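Local coordinates for flagellar hook associated protein type 3 FlgL (Legionella pneumophila subsp. pneumophila, PDB 5YTI) that probably serves as a structural subunit of the bacterial flagellum, at the junction that joins the hook to the filament, at residues A[153-157]-A[178-184]; A[75-80]-A[134-138]; A[118-122]-A[296-301]; A[302-306]-A[320-324]. All coordinates share one frame; numbering follows the deposited sequence.

Interaction 1. Residues A[153-157]-A[178-184]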
# COMPACT_ATOMS: atom_id res chain seq x y z
N GLN A 153 -13.76 8.72 11.36
CA GLN A 153 -13.03 8.08 10.26
C GLN A 153 -13.98 7.21 9.37
O GLN A 153 -15.00 6.71 9.85
CB GLN A 153 -11.83 7.27 10.82
CG GLN A 153 -10.57 8.10 11.05
CD GLN A 153 -9.82 8.52 9.76
OE1 GLN A 153 -10.44 8.95 8.78
NE2 GLN A 153 -8.49 8.39 9.76
N TYR A 154 -13.65 7.08 8.08
CA TYR A 154 -14.34 6.15 7.15
C TYR A 154 -13.86 4.73 7.28
O TYR A 154 -12.66 4.49 7.19
CB TYR A 154 -14.06 6.53 5.70
CG TYR A 154 -14.74 7.78 5.26
CD1 TYR A 154 -14.17 9.02 5.50
CD2 TYR A 154 -15.97 7.73 4.64
CE1 TYR A 154 -14.81 10.17 5.11
CE2 TYR A 154 -16.61 8.88 4.25
CZ TYR A 154 -16.02 10.10 4.49
OH TYR A 154 -16.65 11.25 4.12
N VAL A 155 -14.78 3.77 7.45
CA VAL A 155 -14.42 2.34 7.59
C VAL A 155 -15.03 1.51 6.47
O VAL A 155 -15.91 1.97 5.74
CB VAL A 155 -14.87 1.71 8.95
CG1 VAL A 155 -14.32 2.50 10.12
CG2 VAL A 155 -16.40 1.59 9.04
N TYR A 156 -14.57 0.27 6.37
CA TYR A 156 -15.02 -0.68 5.35
C TYR A 156 -15.73 -1.87 6.02
O TYR A 156 -15.17 -2.55 6.90
CB TYR A 156 -13.82 -1.14 4.50
CG TYR A 156 -14.16 -2.19 3.49
CD1 TYR A 156 -14.93 -1.89 2.39
CD2 TYR A 156 -13.70 -3.48 3.64
CE1 TYR A 156 -15.25 -2.86 1.46
CE2 TYR A 156 -14.01 -4.46 2.72
CZ TYR A 156 -14.79 -4.15 1.64
OH TYR A 156 -15.11 -5.12 0.73
N ASN A 157 -16.97 -2.09 5.61
CA ASN A 157 -17.86 -3.04 6.27
C ASN A 157 -18.03 -4.30 5.42
O ASN A 157 -18.82 -5.18 5.76
CB ASN A 157 -19.23 -2.40 6.56
CG ASN A 157 -19.10 -1.06 7.26
OD1 ASN A 157 -19.56 -0.06 6.73
ND2 ASN A 157 -18.44 -1.03 8.43
N THR A 178 -12.70 -5.91 -4.28
CA THR A 178 -13.25 -5.53 -2.99
C THR A 178 -12.68 -4.22 -2.46
O THR A 178 -11.53 -3.88 -2.71
CB THR A 178 -13.11 -6.66 -1.93
OG1 THR A 178 -11.74 -6.88 -1.58
CG2 THR A 178 -13.71 -7.93 -2.49
N GLY A 179 -13.52 -3.51 -1.72
CA GLY A 179 -13.27 -2.11 -1.34
C GLY A 179 -12.02 -1.92 -0.54
O GLY A 179 -11.38 -0.87 -0.65
N ASP A 180 -11.66 -2.93 0.24
CA ASP A 180 -10.43 -2.87 1.03
C ASP A 180 -9.24 -2.81 0.09
O ASP A 180 -8.30 -2.06 0.31
CB ASP A 180 -10.31 -4.07 1.97
CG ASP A 180 -10.04 -5.37 1.22
OD1 ASP A 180 -10.89 -5.74 0.37
OD2 ASP A 180 -8.98 -6.01 1.48
N ASN A 181 -9.30 -3.55 -1.01
CA ASN A 181 -8.24 -3.43 -2.00
C ASN A 181 -8.36 -2.15 -2.84
O ASN A 181 -7.37 -1.48 -3.03
CB ASN A 181 -8.18 -4.64 -2.92
CG ASN A 181 -6.96 -4.62 -3.80
OD1 ASN A 181 -5.85 -4.37 -3.34
ND2 ASN A 181 -7.16 -4.84 -5.06
N VAL A 182 -9.55 -1.81 -3.32
CA VAL A 182 -9.66 -0.70 -4.27
C VAL A 182 -9.52 0.68 -3.63
O VAL A 182 -8.80 1.51 -4.14
CB VAL A 182 -10.97 -0.75 -5.06
CG1 VAL A 182 -11.05 0.45 -5.97
CG2 VAL A 182 -11.06 -2.03 -5.85
N PHE A 183 -10.18 0.88 -2.49
CA PHE A 183 -10.30 2.21 -1.90
C PHE A 183 -9.58 2.46 -0.58
O PHE A 183 -9.25 3.59 -0.30
CB PHE A 183 -11.78 2.51 -1.69
CG PHE A 183 -12.58 2.54 -2.96
CD1 PHE A 183 -12.59 3.66 -3.75
CD2 PHE A 183 -13.32 1.45 -3.36
CE1 PHE A 183 -13.32 3.69 -4.92
CE2 PHE A 183 -14.06 1.46 -4.53
CZ PHE A 183 -14.07 2.59 -5.31
N MSE A 184 -9.34 1.44 0.23
CA MSE A 184 -8.89 1.69 1.62
C MSE A 184 -7.41 1.59 1.90
O MSE A 184 -6.85 2.40 2.64
CB MSE A 184 -9.60 0.81 2.63
CG MSE A 184 -11.10 0.69 2.35
SE MSE A 184 -12.16 2.25 2.93
CE MSE A 184 -11.36 2.38 4.72
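The hydroxyl of Tyr156, 3.3 Å from Gly179 N at the start of helix 179-184, is gripped from outside the pair: Tyr156 OH lies within hydrogen-bonding range of the carbonyls of Asp159 and Phe136, which must share its single proton, with Asp159 the stronger partner. Phe136 O also receives Gly179 N, so a single carbonyl serves both the tyrosine and the first turn of the helix. With CG anti to the backbone N (chi1 176°), the ring reaches from strand 154-156 to this turn and offers it one face. Asp180 N lies over the ring centre, 3.6 Å above its plane, and the ring packs directly on the Gly179 backbone. Asp180 CB meets the CE2 side of the same ring face, 3.8 Å from Tyr156 CE2. Further along the helix the selenomethionine Met184 lays CG against Tyr156 CB, and its twice-bent chain brings Met184 CE to 3.5 Å from Tyr154 O. The strand belongs to the 146-148/154-156 beta hairpin, and Asp180 forms a salt bridge with Arg185 of the second subunit. Strand and helix are thus joined mainly by the tyrosine ring packing on the helix backbone and by the shared Phe136 carbonyl.

Interaction 2. Residues A[75-80]-A[134-138]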
# COMPACT_ATOMS: atom_id res chain seq x y z
N LEU A 75 -18.99 -3.29 -16.46
CA LEU A 75 -19.71 -2.35 -15.60
C LEU A 75 -18.75 -1.76 -14.55
O LEU A 75 -18.73 -0.55 -14.31
CB LEU A 75 -20.89 -3.06 -14.91
CG LEU A 75 -22.19 -2.28 -14.70
CD1 LEU A 75 -22.74 -1.82 -16.03
CD2 LEU A 75 -23.22 -3.15 -13.98
N GLU A 76 -17.94 -2.64 -13.96
CA GLU A 76 -16.89 -2.28 -13.00
C GLU A 76 -15.74 -1.45 -13.63
O GLU A 76 -15.18 -0.60 -12.98
CB GLU A 76 -16.34 -3.54 -12.32
CG GLU A 76 -15.51 -3.26 -11.08
CD GLU A 76 -14.52 -4.37 -10.72
OE1 GLU A 76 -13.33 -4.05 -10.53
OE2 GLU A 76 -14.93 -5.54 -10.59
N GLU A 77 -15.37 -1.70 -14.89
CA GLU A 77 -14.35 -0.90 -15.52
C GLU A 77 -14.83 0.54 -15.51
O GLU A 77 -14.07 1.45 -15.21
CB GLU A 77 -14.04 -1.40 -16.95
CG GLU A 77 -13.06 -0.54 -17.77
CD GLU A 77 -11.69 -0.28 -17.10
OE1 GLU A 77 -11.05 -1.20 -16.55
OE2 GLU A 77 -11.21 0.88 -17.14
N GLY A 78 -16.12 0.75 -15.76
CA GLY A 78 -16.70 2.10 -15.94
C GLY A 78 -16.85 2.91 -14.67
O GLY A 78 -16.77 4.15 -14.70
N ILE A 79 -17.07 2.21 -13.56
CA ILE A 79 -17.09 2.83 -12.24
C ILE A 79 -15.67 3.21 -11.81
O ILE A 79 -15.43 4.34 -11.41
CB ILE A 79 -17.74 1.91 -11.19
CG1 ILE A 79 -19.24 1.73 -11.51
CG2 ILE A 79 -17.53 2.46 -9.78
CD1 ILE A 79 -20.08 3.00 -11.44
N LEU A 80 -14.73 2.28 -11.92
CA LEU A 80 -13.33 2.61 -11.72
C LEU A 80 -12.91 3.75 -12.64
O LEU A 80 -12.27 4.69 -12.18
CB LEU A 80 -12.43 1.40 -11.93
CG LEU A 80 -12.52 0.37 -10.81
CD1 LEU A 80 -11.41 -0.65 -10.93
CD2 LEU A 80 -12.44 0.98 -9.43
N TYR A 134 -24.06 -4.86 -3.58
CA TYR A 134 -22.96 -3.90 -3.75
C TYR A 134 -21.77 -4.48 -4.51
O TYR A 134 -21.40 -5.61 -4.26
CB TYR A 134 -22.51 -3.39 -2.39
CG TYR A 134 -23.59 -2.58 -1.70
CD1 TYR A 134 -23.80 -1.24 -2.05
CD2 TYR A 134 -24.39 -3.15 -0.72
CE1 TYR A 134 -24.80 -0.49 -1.42
CE2 TYR A 134 -25.39 -2.41 -0.10
CZ TYR A 134 -25.59 -1.09 -0.44
OH TYR A 134 -26.57 -0.37 0.19
N MSE A 135 -21.16 -3.73 -5.43
CA MSE A 135 -20.05 -4.31 -6.22
C MSE A 135 -18.77 -4.44 -5.46
O MSE A 135 -17.97 -5.34 -5.77
CB MSE A 135 -19.79 -3.68 -7.60
CG MSE A 135 -19.50 -2.20 -7.69
SE MSE A 135 -18.80 -1.74 -9.50
CE MSE A 135 -20.33 -2.03 -10.72
N PHE A 136 -18.53 -3.60 -4.47
CA PHE A 136 -17.22 -3.59 -3.83
C PHE A 136 -17.25 -4.07 -2.39
O PHE A 136 -16.40 -3.73 -1.58
CB PHE A 136 -16.63 -2.19 -3.88
CG PHE A 136 -16.35 -1.69 -5.26
CD1 PHE A 136 -15.52 -2.41 -6.11
CD2 PHE A 136 -16.87 -0.49 -5.70
CE1 PHE A 136 -15.24 -1.95 -7.39
CE2 PHE A 136 -16.58 -0.03 -6.98
CZ PHE A 136 -15.77 -0.76 -7.83
N SER A 137 -18.22 -4.90 -2.06
CA SER A 137 -18.37 -5.33 -0.69
C SER A 137 -17.81 -6.73 -0.44
O SER A 137 -17.68 -7.14 0.71
CB SER A 137 -19.84 -5.32 -0.33
OG SER A 137 -20.56 -5.99 -1.34
N GLY A 138 -17.46 -7.45 -1.50
CA GLY A 138 -16.95 -8.82 -1.35
C GLY A 138 -18.09 -9.80 -1.20
O GLY A 138 -19.15 -9.58 -1.72
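Met135 meets Leu75, Glu76 and Ile79 where the loop following helix 104-125 lies against the long helix 49-96, a loop-on-helix contact within the N-terminal helical region of the flagellin family. The residue is a selenomethionine whose CG sits between its own backbone N and carbonyl carbon (chi1 57°). From there the chain runs straight on to SE and then turns at its last torsion. Met135 SE settles beside the aliphatic part of Glu76, 4.0 Å from Glu76 CG, while Met135 CE ends 4.0 Å from Ile79 CG1 and also brushes Leu75 CB. Next in sequence, Phe136 sets its ring against Glu76, Ile79 and Leu80 of the same helix. Phe136 CE1 lies 3.9 Å from Glu76 CG, so that one methylene is shared by the selenium and the ring; the Glu76 carboxylate is turned 74° from the ring plane. One face of this ring is covered by its neighbour Met135, whose CG stands 3.6 Å above the plane toward the rim. At the far end of the ring, Phe136 CZ meets Leu80 CD2 at 4.1 Å, and Ile79 CG2 approaches in the ring plane, 3.9 Å from Phe136 CE2. Phe183 adds an edge-to-face ring contact with Phe136, and Leu345 of helix 316-374 packs on Glu76. Ser137 turns back instead: Ser137 OG hydrogen-bonds to Tyr134 O at 3.1 Å, from above the carbonyl plane.

Interaction 3. Residues A[118-122]-A[296-301]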
# COMPACT_ATOMS: atom_id res chain seq x y z
N LEU A 118 -15.20 14.10 -2.89
CA LEU A 118 -15.26 13.07 -1.85
C LEU A 118 -16.60 12.33 -1.92
O LEU A 118 -16.63 11.11 -2.05
CB LEU A 118 -15.06 13.68 -0.46
CG LEU A 118 -15.31 12.77 0.76
CD1 LEU A 118 -14.48 11.52 0.69
CD2 LEU A 118 -15.02 13.50 2.06
N ASN A 119 -17.71 13.06 -1.84
CA ASN A 119 -19.06 12.46 -1.89
C ASN A 119 -19.24 11.61 -3.16
O ASN A 119 -19.82 10.52 -3.11
CB ASN A 119 -20.17 13.54 -1.82
CG ASN A 119 -20.16 14.36 -0.51
OD1 ASN A 119 -19.29 14.21 0.36
ND2 ASN A 119 -21.15 15.25 -0.38
N GLN A 120 -18.73 12.10 -4.28
CA GLN A 120 -18.75 11.36 -5.55
C GLN A 120 -18.08 9.99 -5.37
O GLN A 120 -18.63 8.96 -5.73
CB GLN A 120 -18.08 12.20 -6.65
CG GLN A 120 -18.33 11.74 -8.09
CD GLN A 120 -18.43 12.87 -9.10
OE1 GLN A 120 -19.53 13.17 -9.57
NE2 GLN A 120 -17.30 13.51 -9.45
N LEU A 121 -16.90 9.98 -4.76
CA LEU A 121 -16.12 8.75 -4.60
C LEU A 121 -16.77 7.78 -3.64
O LEU A 121 -16.66 6.57 -3.82
CB LEU A 121 -14.70 9.06 -4.15
CG LEU A 121 -13.83 9.77 -5.19
CD1 LEU A 121 -12.55 10.19 -4.53
CD2 LEU A 121 -13.50 8.87 -6.36
N LEU A 122 -17.45 8.29 -2.63
CA LEU A 122 -18.25 7.41 -1.75
C LEU A 122 -19.43 6.74 -2.49
O LEU A 122 -19.85 5.65 -2.12
CB LEU A 122 -18.77 8.18 -0.52
CG LEU A 122 -17.67 8.67 0.42
CD1 LEU A 122 -18.10 9.85 1.28
CD2 LEU A 122 -17.19 7.53 1.30
N ILE A 296 -8.50 6.52 0.31
CA ILE A 296 -8.54 7.71 -0.52
C ILE A 296 -9.37 8.71 0.21
O ILE A 296 -9.10 9.90 0.20
CB ILE A 296 -9.25 7.48 -1.84
CG1 ILE A 296 -8.54 6.42 -2.65
CG2 ILE A 296 -9.29 8.75 -2.65
CD1 ILE A 296 -9.53 5.69 -3.54
N PHE A 297 -10.42 8.23 0.85
CA PHE A 297 -11.36 9.09 1.50
C PHE A 297 -10.71 10.03 2.49
O PHE A 297 -10.87 11.24 2.36
CB PHE A 297 -12.44 8.27 2.14
CG PHE A 297 -13.02 7.25 1.20
CD1 PHE A 297 -13.62 7.66 0.03
CD2 PHE A 297 -12.93 5.89 1.48
CE1 PHE A 297 -14.15 6.73 -0.84
CE2 PHE A 297 -13.46 4.96 0.62
CZ PHE A 297 -14.07 5.38 -0.54
N SER A 298 -9.96 9.53 3.46
CA SER A 298 -9.29 10.46 4.37
C SER A 298 -8.27 11.35 3.61
O SER A 298 -8.13 12.50 3.97
CB SER A 298 -8.71 9.79 5.63
OG SER A 298 -7.52 9.12 5.34
N THR A 299 -7.63 10.86 2.54
CA THR A 299 -6.76 11.73 1.72
C THR A 299 -7.52 12.99 1.25
O THR A 299 -7.02 14.12 1.32
CB THR A 299 -6.16 11.02 0.47
OG1 THR A 299 -5.10 10.14 0.84
CG2 THR A 299 -5.58 12.03 -0.49
N VAL A 300 -8.73 12.79 0.77
CA VAL A 300 -9.54 13.91 0.33
C VAL A 300 -10.07 14.77 1.50
O VAL A 300 -10.15 16.00 1.36
CB VAL A 300 -10.72 13.47 -0.54
CG1 VAL A 300 -11.49 14.69 -0.99
CG2 VAL A 300 -10.25 12.67 -1.75
N GLN A 301 -10.42 14.11 2.61
CA GLN A 301 -10.81 14.80 3.85
C GLN A 301 -9.72 15.75 4.26
O GLN A 301 -9.98 16.85 4.74
CB GLN A 301 -11.06 13.82 4.99
CG GLN A 301 -12.21 12.85 4.73
CD GLN A 301 -12.72 12.20 5.99
OE1 GLN A 301 -13.81 12.55 6.44
NE2 GLN A 301 -11.96 11.26 6.55
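Leu122 lies over one face of the Phe297 ring, its CD2 4.0 Å from the ring centroid and 20° off the normal, a CH-pi contact displaced toward the CD1-CE1 rim. Two other groups come to the same ring near its plane. Leu118 CD1 is at the edge, 4.0 Å from Phe297 CD1, with the two side chains roughly perpendicular, and Leu121 O is 3.9 Å from Phe297 CE1. The phenylalanine is thus fitted against one turn of helix 118-122. The segments are nearly antiparallel, at 169° with axes 10.1 Å apart, and they join helices 104-125 and 296-307 in a helical bundle that also includes helix 49-96: Leu90 of that helix touches both Leu121 and Val300. The packing of N-terminal and C-terminal helices in one bundle is consistent with the helical D1 region of flagellin-family proteins. Leu118 spreads its atoms over several neighbours. Leu118 CB rests on Val300 CG1 at 3.7 Å; CG, anti to the backbone N (chi1 170°), then carries the two methyls forward, CD1 to Phe297 and CD2 toward Gln301. Leu118 CD2 lies 3.9 Å from Gln301 CG in one of two modelled conformers, a less certain contact. Tyr154 of the beta hairpin packs on Leu118 and Leu122. On the side of Leu121, its CD1 reaches across to Ile296 CG2, 4.0 Å away, the two side chains again at about a right angle, and more distantly to Val300 CG2.

Interaction 4. Residues A[302-306]-A[320-324]; sequences RMINN and TQTEN
Arg302 lies across from Glu323, and its side chain follows the carboxylate for most of its length. Arg302 CB begins 3.9 Å from Glu323 OE2. The chain then bends at chi2 and chi3, which brings Arg302 CD to 3.4 Å from the same Glu323 OE2 and folds the guanidinium over toward the other oxygen. At the tip, Arg302 NH2 forms a salt bridge with Glu323 OE1 at 2.8 Å. The oxygen stands at the guanidinium edge, in its plane, but the N-H points well off it (119°), so the hydrogen bond within the salt bridge is weak. Arg302 NH1 makes a second salt bridge, with Glu294, and the arginine is therefore placed between two acids, an arrangement that would be expected to stabilise its positive charge. The pair ties together an antiparallel helical hairpin: helices 296-307 and 316-374 follow one another in the chain, and their segments here run at 165° with axes 10.8 Å apart. Glu323 reaches over with CG anti to its backbone N (chi1 160°), and the bend at its chi2 turns the carboxylate toward the arginine. One turn along helix 296-307, Asn306 runs alongside Glu323, pointing the other way, with Asn306 OD1 3.3 Å from Glu323 CG. The other end of the amide, Asn306 ND2, is 3.0 Å from Asn324 OD1, though the place of the Asn324 amide is less certain; that oxygen is hydrogen-bonded by Gln94 of helix 49-96. Asn306 ND2 also lies 3.5 Å from Thr320 O.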
# COMPACT_ATOMS: atom_id res chain seq x y z
N ARG A 302 -8.49 15.28 4.06
CA ARG A 302 -7.28 16.02 4.38
C ARG A 302 -7.01 17.17 3.42
O ARG A 302 -6.46 18.20 3.83
CB ARG A 302 -6.09 15.09 4.36
CG ARG A 302 -5.91 14.22 5.60
CD ARG A 302 -4.44 14.15 5.97
NE ARG A 302 -3.74 12.97 5.47
CZ ARG A 302 -2.42 12.90 5.27
NH1 ARG A 302 -1.93 11.76 4.83
NH2 ARG A 302 -1.60 13.93 5.48
N MSE A 303 -7.34 17.01 2.14
CA MSE A 303 -7.10 18.10 1.18
C MSE A 303 -8.01 19.23 1.53
O MSE A 303 -7.63 20.40 1.39
CB MSE A 303 -7.33 17.70 -0.26
CG MSE A 303 -6.22 16.88 -0.91
SE MSE A 303 -7.05 16.18 -2.56
CE MSE A 303 -7.54 17.85 -3.45
N ILE A 304 -9.21 18.88 1.99
CA ILE A 304 -10.22 19.85 2.48
C ILE A 304 -9.77 20.57 3.78
O ILE A 304 -9.80 21.81 3.86
CB ILE A 304 -11.58 19.16 2.76
CG1 ILE A 304 -12.24 18.65 1.48
CG2 ILE A 304 -12.51 20.09 3.53
CD1 ILE A 304 -13.41 17.70 1.73
N ASN A 305 -9.38 19.83 4.81
CA ASN A 305 -8.85 20.48 5.99
C ASN A 305 -7.79 21.48 5.60
O ASN A 305 -7.76 22.56 6.16
CB ASN A 305 -8.25 19.48 6.97
CG ASN A 305 -9.29 18.56 7.59
OD1 ASN A 305 -8.95 17.69 8.39
ND2 ASN A 305 -10.55 18.72 7.21
N ASN A 306 -6.93 21.14 4.64
CA ASN A 306 -5.79 21.98 4.27
C ASN A 306 -6.18 23.23 3.48
O ASN A 306 -5.67 24.32 3.68
CB ASN A 306 -4.83 21.16 3.42
CG ASN A 306 -3.39 21.47 3.70
OD1 ASN A 306 -2.95 21.34 4.83
ND2 ASN A 306 -2.64 21.87 2.68
N THR A 320 1.30 24.88 5.12
CA THR A 320 0.51 24.28 4.07
C THR A 320 1.33 23.38 3.16
O THR A 320 0.86 22.29 2.79
CB THR A 320 -0.05 25.38 3.17
OG1 THR A 320 -1.07 26.06 3.88
CG2 THR A 320 -0.63 24.86 1.88
N GLN A 321 2.53 23.84 2.78
CA GLN A 321 3.27 23.21 1.69
C GLN A 321 3.73 21.82 2.07
O GLN A 321 3.53 20.87 1.33
CB GLN A 321 4.45 24.07 1.23
CG GLN A 321 4.95 23.77 -0.20
CD GLN A 321 3.99 24.26 -1.28
OE1 GLN A 321 2.80 23.89 -1.31
NE2 GLN A 321 4.50 25.12 -2.18
N THR A 322 4.30 21.67 3.25
CA THR A 322 4.77 20.36 3.63
C THR A 322 3.74 19.26 3.43
O THR A 322 4.06 18.15 2.95
CB THR A 322 5.16 20.36 5.09
OG1 THR A 322 6.18 21.34 5.32
CG2 THR A 322 5.65 18.97 5.47
N GLU A 323 2.51 19.59 3.83
CA GLU A 323 1.37 18.72 3.71
C GLU A 323 0.82 18.72 2.28
O GLU A 323 0.34 17.70 1.83
CB GLU A 323 0.30 19.12 4.75
CG GLU A 323 -1.14 18.66 4.49
CD GLU A 323 -1.59 17.36 5.19
OE1 GLU A 323 -0.74 16.56 5.65
OE2 GLU A 323 -2.85 17.12 5.25
N ASN A 324 0.87 19.83 1.55
CA ASN A 324 0.46 19.81 0.13
C ASN A 324 1.25 18.74 -0.62
O ASN A 324 0.64 17.91 -1.28
CB ASN A 324 0.72 21.14 -0.59
CG ASN A 324 -0.37 22.17 -0.36
OD1 ASN A 324 -1.54 21.87 -0.08
ND2 ASN A 324 0.03 23.43 -0.53

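All four contacts are largely buried, but their chemistry changes along the molecule. Interaction 3 and interaction 2 are apolar, the first between two helices and the second between a helix and a loop. Interaction 1 touches both: Phe136 of interaction 2 hydrogen-bonds to its tyrosine and helix start, while Tyr154 packs on the leucines of interaction 3 and Phe183 pairs through its backbone with Ile296. Of the four, interaction 1 alone is touched by the second subunit. Interactions 3 and 4 use consecutive parts of helix 296-307, about 14 Å apart between centres, where apolar packing on helix 104-125 is followed by charged and amide contacts with helix 316-374. Interaction 4 lies farthest from the chain centre.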